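Local coordinates for acyl-CoA dehydrogenase (Bacillus anthracis, PDB 3OWA), which probably oxidises acyl-CoA thioesters to the 2,3-enoyl-CoA with its bound FAD as electron acceptor, as acyl-CoA dehydrogenases do, at residues E45-N50 with L77-A82; L163-T168 with E205-F210; K468-M473 with E538-I543. One frame throughout, in Å; residues are numbered along the deposited sequence.

Interaction 1: residues E45-N50 with L77-A82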
loop_
_atom_site.group_PDB
_atom_site.type_symbol
_atom_site.label_atom_id
_atom_site.label_comp_id
_atom_site.label_asym_id
_atom_site.label_seq_id
_atom_site.Cartn_x
_atom_site.Cartn_y
_atom_site.Cartn_z
ATOM N N GLU A 45 -11.535 19.060 18.544
ATOM C CA GLU A 45 -11.717 19.348 17.127
ATOM C C GLU A 45 -11.616 20.842 16.797
ATOM O O GLU A 45 -10.930 21.213 15.845
ATOM C CB GLU A 45 -13.079 18.810 16.638
ATOM C CG GLU A 45 -13.297 19.041 15.164
ATOM C CD GLU A 45 -14.351 18.111 14.590
ATOM O OE1 GLU A 45 -14.007 17.334 13.683
ATOM O OE2 GLU A 45 -15.509 18.158 15.074
ATOM N N ASP A 46 -12.284 21.682 17.576
ATOM C CA ASP A 46 -12.226 23.130 17.380
ATOM C C ASP A 46 -10.811 23.677 17.575
ATOM O O ASP A 46 -10.343 24.501 16.782
ATOM C CB ASP A 46 -13.143 23.825 18.367
ATOM C CG ASP A 46 -14.634 23.610 18.051
ATOM O OD1 ASP A 46 -14.972 23.196 16.913
ATOM O OD2 ASP A 46 -15.462 23.878 18.945
ATOM N N PHE A 47 -10.145 23.239 18.638
ATOM C CA PHE A 47 -8.734 23.577 18.828
ATOM C C PHE A 47 -7.913 23.237 17.569
ATOM O O PHE A 47 -7.270 24.112 17.007
ATOM C CB PHE A 47 -8.126 22.892 20.064
ATOM C CG PHE A 47 -6.629 23.078 20.167
ATOM C CD1 PHE A 47 -5.769 22.022 19.935
ATOM C CD2 PHE A 47 -6.087 24.332 20.451
ATOM C CE1 PHE A 47 -4.371 22.201 20.009
ATOM C CE2 PHE A 47 -4.684 24.518 20.539
ATOM C CZ PHE A 47 -3.849 23.455 20.312
ATOM N N ILE A 48 -7.971 21.982 17.123
ATOM C CA ILE A 48 -7.196 21.517 15.964
ATOM C C ILE A 48 -7.521 22.319 14.674
ATOM O O ILE A 48 -6.621 22.859 14.007
ATOM C CB ILE A 48 -7.295 19.963 15.758
ATOM C CG1 ILE A 48 -6.219 19.245 16.581
ATOM C CG2 ILE A 48 -6.913 19.599 14.332
ATOM C CD1 ILE A 48 -6.478 19.175 18.020
ATOM N N VAL A 49 -8.811 22.496 14.388
ATOM C CA VAL A 49 -9.249 23.167 13.180
ATOM C C VAL A 49 -8.970 24.673 13.240
ATOM O O VAL A 49 -8.448 25.250 12.285
ATOM C CB VAL A 49 -10.770 22.877 12.906
ATOM C CG1 VAL A 49 -11.350 23.815 11.848
ATOM C CG2 VAL A 49 -10.993 21.446 12.495
ATOM N N ASN A 50 -9.381 25.325 14.327
ATOM C CA ASN A 50 -9.176 26.752 14.483
ATOM C C ASN A 50 -7.713 27.173 14.731
ATOM O O ASN A 50 -7.284 28.170 14.178
ATOM C CB ASN A 50 -10.090 27.322 15.572
ATOM C CG ASN A 50 -11.564 27.150 15.235
ATOM O OD1 ASN A 50 -11.926 27.015 14.071
ATOM N ND2 ASN A 50 -12.420 27.180 16.250
ATOM N N LEU A 77 -6.119 24.136 27.674
ATOM C CA LEU A 77 -7.484 23.629 27.515
ATOM C C LEU A 77 -7.685 22.294 28.246
ATOM O O LEU A 77 -8.742 21.672 28.144
ATOM C CB LEU A 77 -7.856 23.522 26.030
ATOM C CG LEU A 77 -7.913 24.839 25.265
ATOM C CD1 LEU A 77 -7.947 24.577 23.774
ATOM C CD2 LEU A 77 -9.134 25.653 25.718
ATOM N N GLY A 78 -6.657 21.843 28.956
ATOM C CA GLY A 78 -6.728 20.544 29.623
ATOM C C GLY A 78 -6.413 19.349 28.731
ATOM O O GLY A 78 -6.437 18.211 29.203
ATOM N N LEU A 79 -6.106 19.588 27.454
ATOM C CA LEU A 79 -5.781 18.499 26.491
ATOM C C LEU A 79 -4.447 17.754 26.681
ATOM O O LEU A 79 -4.208 16.710 26.049
ATOM C CB LEU A 79 -5.902 19.007 25.038
ATOM C CG LEU A 79 -7.249 19.673 24.682
ATOM C CD1 LEU A 79 -7.264 20.233 23.256
ATOM C CD2 LEU A 79 -8.434 18.725 24.901
ATOM N N LEU A 80 -3.578 18.255 27.550
ATOM C CA LEU A 80 -2.358 17.535 27.860
ATOM C C LEU A 80 -2.412 16.795 29.182
ATOM O O LEU A 80 -1.458 16.104 29.547
ATOM C CB LEU A 80 -1.173 18.503 27.893
ATOM C CG LEU A 80 -0.774 19.201 26.588
ATOM C CD1 LEU A 80 0.625 19.748 26.763
ATOM C CD2 LEU A 80 -0.790 18.242 25.430
ATOM N N GLY A 81 -3.489 16.981 29.931
ATOM C CA GLY A 81 -3.576 16.414 31.267
ATOM C C GLY A 81 -4.768 15.507 31.524
ATOM O O GLY A 81 -5.082 15.240 32.678
ATOM N N ALA A 82 -5.414 15.015 30.455
ATOM C CA ALA A 82 -6.612 14.173 30.584
ATOM C C ALA A 82 -6.345 12.848 31.313
ATOM O O ALA A 82 -7.188 12.377 32.060
ATOM C CB ALA A 82 -7.282 13.939 29.210
#
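F47 overlaps the CD1 methyls of L77 and L79, which come to the same side of its ring, one at each ortho carbon. The ring leaves helix 35-52 with CG anti to the backbone N (chi1 172°), which carries it off the helix toward the loop that follows helix 64-76. L77 meets it near the root: its CD1 lies 3.8 Å from CD2 of F47 and is almost as near to CB and CG. L79 reaches the other ortho carbon, its CD1 standing 4.1 Å from CD1 of F47, and the two side chains run past one another in opposite senses. Both methyls approach the ring obliquely. Between the two leucines G78, with positive phi (83°), ends helix 64-76 in a Schellman motif, and L79 lies within the type I beta turn G78-G81; both side chains thus face F47 from one short turn. F105 of helix 95-105 also touches F47, and L79 rests in addition on I40 and T44 of helix 35-52, so the contact is part of the helical packing of the N-terminal domain. Everything that meets between the two segments is carbon, but the burial is uneven: F47 and L79 are enclosed, while L77 stays exposed, so this apolar contact reaches from the protein interior to the solvent side.

Interaction 2: residues L163-T168 with E205-F210; sequences LGAKTT and EHFSAF
F207 projects from strand 206-213 toward the loop 163-168, and its atoms find their partners progressively along the ring. CB and CG only carry the group across, CG lying anti to the backbone N (chi1 -178°). At the ortho level CD2 comes within 4.0 Å of CD2 of L163, while CD1 lies 4.2 Å from the carbonyl O of L163. Farther out, CE2 of F207 comes within 3.6 Å of CD2 of L163, and CZ lies 3.7 Å from that CD2. The methyl stands over one face, offset toward the rim, in a CH-pi contact 24° off the ring normal. CE1 meets CA of L163 and, near the ring plane, CB of A165, 4.1 Å away. Y199 of strand 195-202 also meets the F207 ring, their planes inclined by about 20°. The F207 side chain lies about 10 Å from the bound FAD and does not touch it. In the middle domain the loop runs between strands 149-152 and 168-171, both of which pair in parallel with strand 195-202; this strand in turn pairs antiparallel with 206-213, so the contact packs the connection against a strand of the same mixed sheet.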
loop_
_atom_site.group_PDB
_atom_site.type_symbol
_atom_site.label_atom_id
_atom_site.label_comp_id
_atom_site.label_asym_id
_atom_site.label_seq_id
_atom_site.Cartn_x
_atom_site.Cartn_y
_atom_site.Cartn_z
ATOM N N LEU A 163 15.112 -4.781 24.270
ATOM C CA LEU A 163 15.884 -5.087 25.493
ATOM C C LEU A 163 17.365 -5.301 25.201
ATOM O O LEU A 163 18.176 -5.459 26.119
ATOM C CB LEU A 163 15.300 -6.318 26.230
ATOM C CG LEU A 163 13.784 -6.346 26.487
ATOM C CD1 LEU A 163 13.390 -7.605 27.244
ATOM C CD2 LEU A 163 13.271 -5.082 27.195
ATOM N N GLY A 164 17.721 -5.318 23.916
ATOM C CA GLY A 164 19.128 -5.317 23.508
ATOM C C GLY A 164 19.808 -3.935 23.606
ATOM O O GLY A 164 20.915 -3.754 23.108
ATOM N N ALA A 165 19.167 -2.962 24.263
ATOM C CA ALA A 165 19.783 -1.637 24.456
ATOM C C ALA A 165 21.225 -1.760 24.953
ATOM O O ALA A 165 21.536 -2.588 25.820
ATOM C CB ALA A 165 18.975 -0.808 25.422
ATOM N N LYS A 166 22.100 -0.945 24.388
ATOM C CA LYS A 166 23.528 -0.909 24.775
ATOM C C LYS A 166 23.901 0.338 25.625
ATOM O O LYS A 166 25.000 0.410 26.174
ATOM C CB LYS A 166 24.370 -0.951 23.515
ATOM C CG LYS A 166 24.540 -2.362 22.946
ATOM C CD LYS A 166 25.223 -2.290 21.572
ATOM C CE LYS A 166 25.207 -3.653 20.837
ATOM N NZ LYS A 166 26.130 -4.671 21.421
ATOM N N THR A 167 22.998 1.314 25.746
ATOM C CA THR A 167 23.216 2.409 26.706
ATOM C C THR A 167 23.428 1.883 28.143
ATOM O O THR A 167 22.627 1.099 28.666
ATOM C CB THR A 167 22.018 3.408 26.688
ATOM O OG1 THR A 167 21.892 3.937 25.364
ATOM C CG2 THR A 167 22.198 4.592 27.684
ATOM N N THR A 168 24.505 2.339 28.775
ATOM C CA THR A 168 24.858 1.937 30.130
ATOM C C THR A 168 24.622 3.030 31.166
ATOM O O THR A 168 24.568 4.236 30.839
ATOM C CB THR A 168 26.332 1.553 30.202
ATOM O OG1 THR A 168 27.118 2.671 29.794
ATOM C CG2 THR A 168 26.609 0.375 29.281
ATOM N N GLU A 205 24.161 -4.399 32.693
ATOM C CA GLU A 205 23.541 -5.671 33.017
ATOM C C GLU A 205 22.027 -5.550 33.222
ATOM O O GLU A 205 21.274 -6.302 32.626
ATOM C CB GLU A 205 24.210 -6.256 34.272
ATOM C CG GLU A 205 24.074 -7.757 34.423
ATOM C CD GLU A 205 24.832 -8.570 33.353
ATOM O OE1 GLU A 205 25.697 -8.008 32.628
ATOM O OE2 GLU A 205 24.557 -9.791 33.248
ATOM N N HIS A 206 21.599 -4.577 34.024
ATOM C CA HIS A 206 20.240 -4.526 34.538
ATOM C C HIS A 206 19.416 -3.423 33.845
ATOM O O HIS A 206 19.576 -2.215 34.134
ATOM C CB HIS A 206 20.248 -4.301 36.053
ATOM C CG HIS A 206 21.003 -5.339 36.826
ATOM N ND1 HIS A 206 21.970 -5.013 37.753
ATOM C CD2 HIS A 206 20.936 -6.692 36.818
ATOM C CE1 HIS A 206 22.464 -6.119 38.285
ATOM N NE2 HIS A 206 21.864 -7.152 37.726
ATOM N N PHE A 207 18.519 -3.877 32.968
ATOM C CA PHE A 207 17.735 -3.023 32.087
ATOM C C PHE A 207 16.759 -2.221 32.935
ATOM O O PHE A 207 15.906 -2.801 33.627
ATOM C CB PHE A 207 17.002 -3.911 31.090
ATOM C CG PHE A 207 16.181 -3.163 30.074
ATOM C CD1 PHE A 207 16.783 -2.664 28.922
ATOM C CD2 PHE A 207 14.801 -2.980 30.266
ATOM C CE1 PHE A 207 16.020 -1.977 27.952
ATOM C CE2 PHE A 207 14.028 -2.301 29.313
ATOM C CZ PHE A 207 14.635 -1.800 28.157
ATOM N N SER A 208 16.897 -0.894 32.901
ATOM C CA SER A 208 16.196 -0.013 33.852
ATOM C C SER A 208 15.733 1.306 33.202
ATOM O O SER A 208 16.293 1.703 32.224
ATOM C CB SER A 208 17.140 0.324 35.041
ATOM O OG SER A 208 17.632 -0.853 35.667
ATOM N N ALA A 209 14.712 1.962 33.749
ATOM C CA ALA A 209 14.234 3.220 33.185
ATOM C C ALA A 209 14.645 4.380 34.070
ATOM O O ALA A 209 14.754 4.210 35.289
ATOM C CB ALA A 209 12.714 3.180 33.004
ATOM N N PHE A 210 14.855 5.558 33.461
ATOM C CA PHE A 210 15.328 6.757 34.179
ATOM C C PHE A 210 14.590 7.973 33.681
ATOM O O PHE A 210 14.306 8.084 32.478
ATOM C CB PHE A 210 16.812 7.017 33.902
ATOM C CG PHE A 210 17.733 5.917 34.383
ATOM C CD1 PHE A 210 18.328 6.002 35.630
ATOM C CD2 PHE A 210 18.011 4.828 33.585
ATOM C CE1 PHE A 210 19.196 4.997 36.100
ATOM C CE2 PHE A 210 18.881 3.808 34.027
ATOM C CZ PHE A 210 19.469 3.902 35.309
#

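Interaction 3: residues K468-M473 with E538-I543; sequences KKIGLM and EAFNEI
With chi1 at -67° and chi2 at 158°, I470 sends an extended CG1-CD1 arm from helix 458-482 toward F540, while its CG2 branch, anti to the backbone N, is left to meet I543. On the facing helix, 526-554, F540 also has its CG anti to the backbone N (chi1 -168°); its bond from the backbone does not aim at I470, yet the length of the side chain brings the outer end of the ring there. I470 and F540 cross at about a right angle. CD1 of I470 lies 4.0 Å from CZ of F540 and 4.2 Å from CE1, so the methyl touches the para end and one neighbouring carbon, approaching the ring obliquely. Beside this contact the two isoleucines meet by their short branches, CG2 of I470 standing 4.1 Å from CG2 of I543. F540 and I543 are three residues apart, nearly one helical turn, and therefore present neighbouring positions to the forked side chain of I470. The CA atoms of I470 and I543 are 8.1 Å apart, a spacing bridged by these branched chains. L570 of helix 557-571 also packs on I470, while N502 and M506 of helix 490-520 touch I543, embedding the pair in the helical C-terminal domain. K468 and E538, which take no part in this contact, form salt bridges with E507 and K582. What joins the two segments is aliphatic and aromatic carbon, all three touching residues being buried. The contacts are near van der Waals distance and involve no directional bond, so cohesion here comes from dispersion and exclusion of water.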
loop_
_atom_site.group_PDB
_atom_site.type_symbol
_atom_site.label_atom_id
_atom_site.label_comp_id
_atom_site.label_asym_id
_atom_site.label_seq_id
_atom_site.Cartn_x
_atom_site.Cartn_y
_atom_site.Cartn_z
ATOM N N LYS A 468 -14.681 -18.326 15.223
ATOM C CA LYS A 468 -14.077 -18.677 16.511
ATOM C C LYS A 468 -13.617 -20.128 16.541
ATOM O O LYS A 468 -12.492 -20.420 16.947
ATOM C CB LYS A 468 -15.053 -18.414 17.669
ATOM C CG LYS A 468 -15.302 -16.928 17.934
ATOM C CD LYS A 468 -16.169 -16.687 19.144
ATOM C CE LYS A 468 -16.650 -15.244 19.123
ATOM N NZ LYS A 468 -17.263 -14.855 20.400
ATOM N N LYS A 469 -14.502 -21.021 16.096
ATOM C CA LYS A 469 -14.208 -22.449 15.962
ATOM C C LYS A 469 -13.026 -22.721 15.021
ATOM O O LYS A 469 -12.168 -23.550 15.339
ATOM C CB LYS A 469 -15.452 -23.196 15.461
ATOM C CG LYS A 469 -16.642 -23.079 16.420
ATOM C CD LYS A 469 -17.908 -23.712 15.854
ATOM C CE LYS A 469 -19.049 -23.530 16.846
ATOM N NZ LYS A 469 -20.344 -23.908 16.235
ATOM N N ILE A 470 -12.994 -22.025 13.876
ATOM C CA ILE A 470 -11.913 -22.190 12.904
ATOM C C ILE A 470 -10.569 -21.756 13.515
ATOM O O ILE A 470 -9.578 -22.472 13.391
ATOM C CB ILE A 470 -12.208 -21.435 11.566
ATOM C CG1 ILE A 470 -13.388 -22.066 10.818
ATOM C CG2 ILE A 470 -10.992 -21.435 10.638
ATOM C CD1 ILE A 470 -14.062 -21.106 9.822
ATOM N N GLY A 471 -10.543 -20.601 14.181
ATOM C CA GLY A 471 -9.333 -20.122 14.848
ATOM C C GLY A 471 -8.829 -21.114 15.892
ATOM O O GLY A 471 -7.643 -21.461 15.926
ATOM N N LEU A 472 -9.741 -21.573 16.740
ATOM C CA LEU A 472 -9.418 -22.565 17.758
ATOM C C LEU A 472 -8.890 -23.853 17.143
ATOM O O LEU A 472 -7.870 -24.380 17.590
ATOM C CB LEU A 472 -10.641 -22.839 18.638
ATOM C CG LEU A 472 -10.900 -21.781 19.702
ATOM C CD1 LEU A 472 -12.380 -21.623 19.997
ATOM C CD2 LEU A 472 -10.128 -22.139 20.961
HETATM N N MSE A 473 -9.568 -24.335 16.100
HETATM C CA MSE A 473 -9.189 -25.594 15.426
HETATM C C MSE A 473 -7.772 -25.525 14.887
HETATM O O MSE A 473 -6.954 -26.413 15.114
HETATM C CB MSE A 473 -10.146 -25.919 14.275
HETATM C CG MSE A 473 -9.964 -27.319 13.700
HETATM SE SE MSE A 473 -10.630 -27.601 11.876
HETATM C CE MSE A 473 -12.083 -26.332 11.871
ATOM N N GLU A 538 -16.354 -10.494 3.474
ATOM C CA GLU A 538 -14.961 -10.458 3.013
ATOM C C GLU A 538 -13.922 -10.886 4.048
ATOM O O GLU A 538 -12.974 -11.584 3.704
ATOM C CB GLU A 538 -14.611 -9.095 2.403
ATOM C CG GLU A 538 -15.163 -8.945 0.952
ATOM C CD GLU A 538 -15.495 -7.490 0.553
ATOM O OE1 GLU A 538 -16.009 -7.254 -0.572
ATOM O OE2 GLU A 538 -15.268 -6.577 1.377
ATOM N N ALA A 539 -14.103 -10.480 5.303
ATOM C CA ALA A 539 -13.197 -10.887 6.391
ATOM C C ALA A 539 -13.280 -12.401 6.646
ATOM O O ALA A 539 -12.274 -13.042 6.949
ATOM C CB ALA A 539 -13.526 -10.142 7.663
ATOM N N PHE A 540 -14.487 -12.954 6.543
ATOM C CA PHE A 540 -14.675 -14.404 6.706
ATOM C C PHE A 540 -14.022 -15.208 5.583
ATOM O O PHE A 540 -13.410 -16.243 5.839
ATOM C CB PHE A 540 -16.153 -14.754 6.788
ATOM C CG PHE A 540 -16.402 -16.169 7.230
ATOM C CD1 PHE A 540 -16.281 -16.519 8.579
ATOM C CD2 PHE A 540 -16.739 -17.151 6.303
ATOM C CE1 PHE A 540 -16.525 -17.838 9.006
ATOM C CE2 PHE A 540 -16.977 -18.483 6.718
ATOM C CZ PHE A 540 -16.874 -18.820 8.063
ATOM N N ASN A 541 -14.163 -14.712 4.348
ATOM C CA ASN A 541 -13.377 -15.203 3.212
ATOM C C ASN A 541 -11.864 -15.250 3.482
ATOM O O ASN A 541 -11.229 -16.300 3.289
ATOM C CB ASN A 541 -13.723 -14.424 1.913
ATOM C CG ASN A 541 -15.138 -14.770 1.378
ATOM O OD1 ASN A 541 -15.753 -15.760 1.792
ATOM N ND2 ASN A 541 -15.635 -13.957 0.438
ATOM N N GLU A 542 -11.286 -14.152 3.971
ATOM C CA GLU A 542 -9.867 -14.173 4.380
ATOM C C GLU A 542 -9.545 -15.217 5.468
ATOM O O GLU A 542 -8.507 -15.895 5.389
ATOM C CB GLU A 542 -9.396 -12.794 4.859
ATOM C CG GLU A 542 -9.606 -11.717 3.797
ATOM C CD GLU A 542 -9.179 -10.326 4.223
ATOM O OE1 GLU A 542 -8.756 -10.161 5.394
ATOM O OE2 GLU A 542 -9.270 -9.393 3.373
ATOM N N ILE A 543 -10.410 -15.307 6.483
ATOM C CA ILE A 543 -10.247 -16.312 7.545
ATOM C C ILE A 543 -10.138 -17.714 6.975
ATOM O O ILE A 543 -9.225 -18.462 7.325
ATOM C CB ILE A 543 -11.390 -16.233 8.584
ATOM C CG1 ILE A 543 -11.165 -15.014 9.484
ATOM C CG2 ILE A 543 -11.473 -17.549 9.427
ATOM C CD1 ILE A 543 -12.305 -14.728 10.481
#

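The three contacts follow one another along the chain, and each lies in a different family region. Interaction 1 joins a helix and a loop in the N-terminal domain, interaction 2 packs a loop on the sheet of the middle domain, and interaction 3 pairs two helices of the second C-terminal range. Centres of interactions 1 and 2 are 35 Å apart; interaction 3 is 41 Å from both, on the opposite side of the chain's centre from interaction 1. Their nearest atoms stay at least about 18 Å apart. All are apolar, with one exposed leucine each in interactions 1 and 2 and none in interaction 3. Each is local to its own domain; none bridges two.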